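Local coordinates for multi-copper Oxidase CueO (Ochrobactrum, PDB 6EVG), which is a bacterial laccase-like multi-copper oxidase that acts on lignin model compounds and lignosulfonate, probably passing the electrons through its copper sites to dioxygen, at residues 125-130 against 147-152. Sequence-based numbering, arbitrary orientation.
Sequences ASFNWF and AGLMVV
Strands 126-130 and 148-152 run antiparallel, their axes 4.2 Å apart at closest, and six backbone hydrogen bonds join Ser-126 to Val-152, Asn-128 to Met-150 and Phe-130 to Gly-148, two to each pair. They are neighbours in a sheet of the first cupredoxin-like beta-sandwich domain of the multicopper oxidase fold; strand 67-71 continues the sheet on the far side of 148-152, through backbone bonds of Leu-149 and Val-151. The non-hydrogen-bonded pairs turn apolar side chains toward strand 219-226 of the next domain. There Phe-127, its CG anti to the backbone N (chi1 176°), leans across the strand gap, and its ring edge meets Val-151 CG2 at CD1 (3.9 Å) and Leu-149 CD1 at CE1 (4.1 Å). Leu-149 spreads its other methyl, CD2, to Trp-129 CB, the carbon that carries the indole; the indole itself meets the rings of His-93 and His-131. On the opposite face Phe-130 folds its ring back over Gly-148, whose CA sits 3.8 Å from the ring centroid, 19° off the normal, a CH-pi contact. Glycine suits this place because a CB would run into the ring at CZ. The long unbranched chain of Met-150, bent at chi3, brings CE to 3.9 Å from Phe-130 CD2. A leucine in place of Phe-130 would probably leave the CA of Gly-148 without its aromatic cover and Met-150 CE with less to pack on. Farther along this face Asn-128 suits a buried polar spot: Arg-269 binds its OD1, while ND2 donates to Ser-126 OG at 2.9 Å, with OG close to the amide plane.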
# COMPACT_ATOMS: atom_id res chain seq x y z
N ALA A 125 -0.45 5.88 -15.44
CA ALA A 125 -1.72 5.52 -14.83
C ALA A 125 -1.52 4.40 -13.82
O ALA A 125 -0.84 3.41 -14.10
CB ALA A 125 -2.69 5.09 -15.93
N SER A 126 -2.11 4.55 -12.64
CA SER A 126 -1.78 3.68 -11.51
C SER A 126 -2.76 3.84 -10.39
O SER A 126 -3.48 4.85 -10.27
CB SER A 126 -0.35 3.98 -11.04
OG SER A 126 -0.15 5.38 -10.85
N PHE A 127 -2.78 2.83 -9.53
CA PHE A 127 -3.59 2.75 -8.30
C PHE A 127 -2.67 2.94 -7.10
O PHE A 127 -1.88 2.06 -6.79
CB PHE A 127 -4.31 1.39 -8.27
CG PHE A 127 -5.10 1.12 -7.03
CD1 PHE A 127 -6.06 1.99 -6.54
CD2 PHE A 127 -4.95 -0.05 -6.31
CE1 PHE A 127 -6.81 1.70 -5.42
CE2 PHE A 127 -5.67 -0.33 -5.18
CZ PHE A 127 -6.63 0.52 -4.75
N ASN A 128 -2.79 4.11 -6.50
CA ASN A 128 -1.94 4.59 -5.40
C ASN A 128 -2.76 4.78 -4.16
O ASN A 128 -3.99 4.54 -4.15
CB ASN A 128 -1.19 5.85 -5.85
CG ASN A 128 -0.53 5.60 -7.20
OD1 ASN A 128 0.35 4.74 -7.29
ND2 ASN A 128 -0.94 6.35 -8.20
N TRP A 129 -2.15 5.26 -3.08
CA TRP A 129 -2.88 5.44 -1.83
C TRP A 129 -2.16 6.46 -0.96
O TRP A 129 -1.13 6.99 -1.34
CB TRP A 129 -3.16 4.12 -1.11
CG TRP A 129 -1.97 3.43 -0.53
CD1 TRP A 129 -0.85 2.97 -1.16
CD2 TRP A 129 -1.87 2.99 0.83
NE1 TRP A 129 -0.05 2.29 -0.26
CE2 TRP A 129 -0.66 2.32 0.98
CE3 TRP A 129 -2.70 3.13 1.95
CZ2 TRP A 129 -0.27 1.74 2.20
CZ3 TRP A 129 -2.34 2.58 3.15
CH2 TRP A 129 -1.11 1.87 3.27
N PHE A 130 -2.72 6.73 0.22
CA PHE A 130 -2.09 7.68 1.12
C PHE A 130 -2.45 7.37 2.54
O PHE A 130 -3.53 6.82 2.82
CB PHE A 130 -2.42 9.16 0.73
CG PHE A 130 -3.85 9.46 0.51
CD1 PHE A 130 -4.67 9.94 1.53
CD2 PHE A 130 -4.43 9.37 -0.75
CE1 PHE A 130 -5.99 10.29 1.29
CE2 PHE A 130 -5.78 9.69 -0.99
CZ PHE A 130 -6.53 10.15 0.03
N ALA A 147 -6.41 6.33 6.11
CA ALA A 147 -5.90 6.02 4.78
C ALA A 147 -6.92 6.43 3.77
O ALA A 147 -8.11 6.49 4.07
CB ALA A 147 -5.60 4.54 4.59
N GLY A 148 -6.45 6.68 2.54
CA GLY A 148 -7.35 6.84 1.39
C GLY A 148 -6.66 6.30 0.15
O GLY A 148 -5.53 5.88 0.20
N LEU A 149 -7.41 6.33 -0.95
CA LEU A 149 -6.96 5.76 -2.22
C LEU A 149 -6.79 6.87 -3.24
O LEU A 149 -7.46 7.89 -3.16
CB LEU A 149 -7.95 4.70 -2.71
CG LEU A 149 -8.24 3.59 -1.74
CD1 LEU A 149 -9.28 2.63 -2.30
CD2 LEU A 149 -6.97 2.83 -1.34
N MET A 150 -5.90 6.66 -4.22
CA MET A 150 -5.60 7.71 -5.20
C MET A 150 -5.29 7.12 -6.55
O MET A 150 -4.20 6.55 -6.70
CB MET A 150 -4.44 8.58 -4.67
CG MET A 150 -4.12 9.75 -5.57
SD MET A 150 -2.98 10.95 -4.81
CE MET A 150 -4.04 11.83 -3.70
N VAL A 151 -6.22 7.21 -7.48
CA VAL A 151 -6.03 6.73 -8.83
C VAL A 151 -5.56 7.86 -9.73
O VAL A 151 -6.15 8.94 -9.72
CB VAL A 151 -7.35 6.12 -9.38
CG1 VAL A 151 -7.25 5.87 -10.88
CG2 VAL A 151 -7.69 4.85 -8.63
N VAL A 152 -4.48 7.61 -10.48
CA VAL A 152 -4.09 8.47 -11.59
C VAL A 152 -4.57 7.79 -12.86
O VAL A 152 -4.21 6.63 -13.11
CB VAL A 152 -2.56 8.70 -11.65
CG1 VAL A 152 -2.20 9.46 -12.91
CG2 VAL A 152 -2.12 9.48 -10.41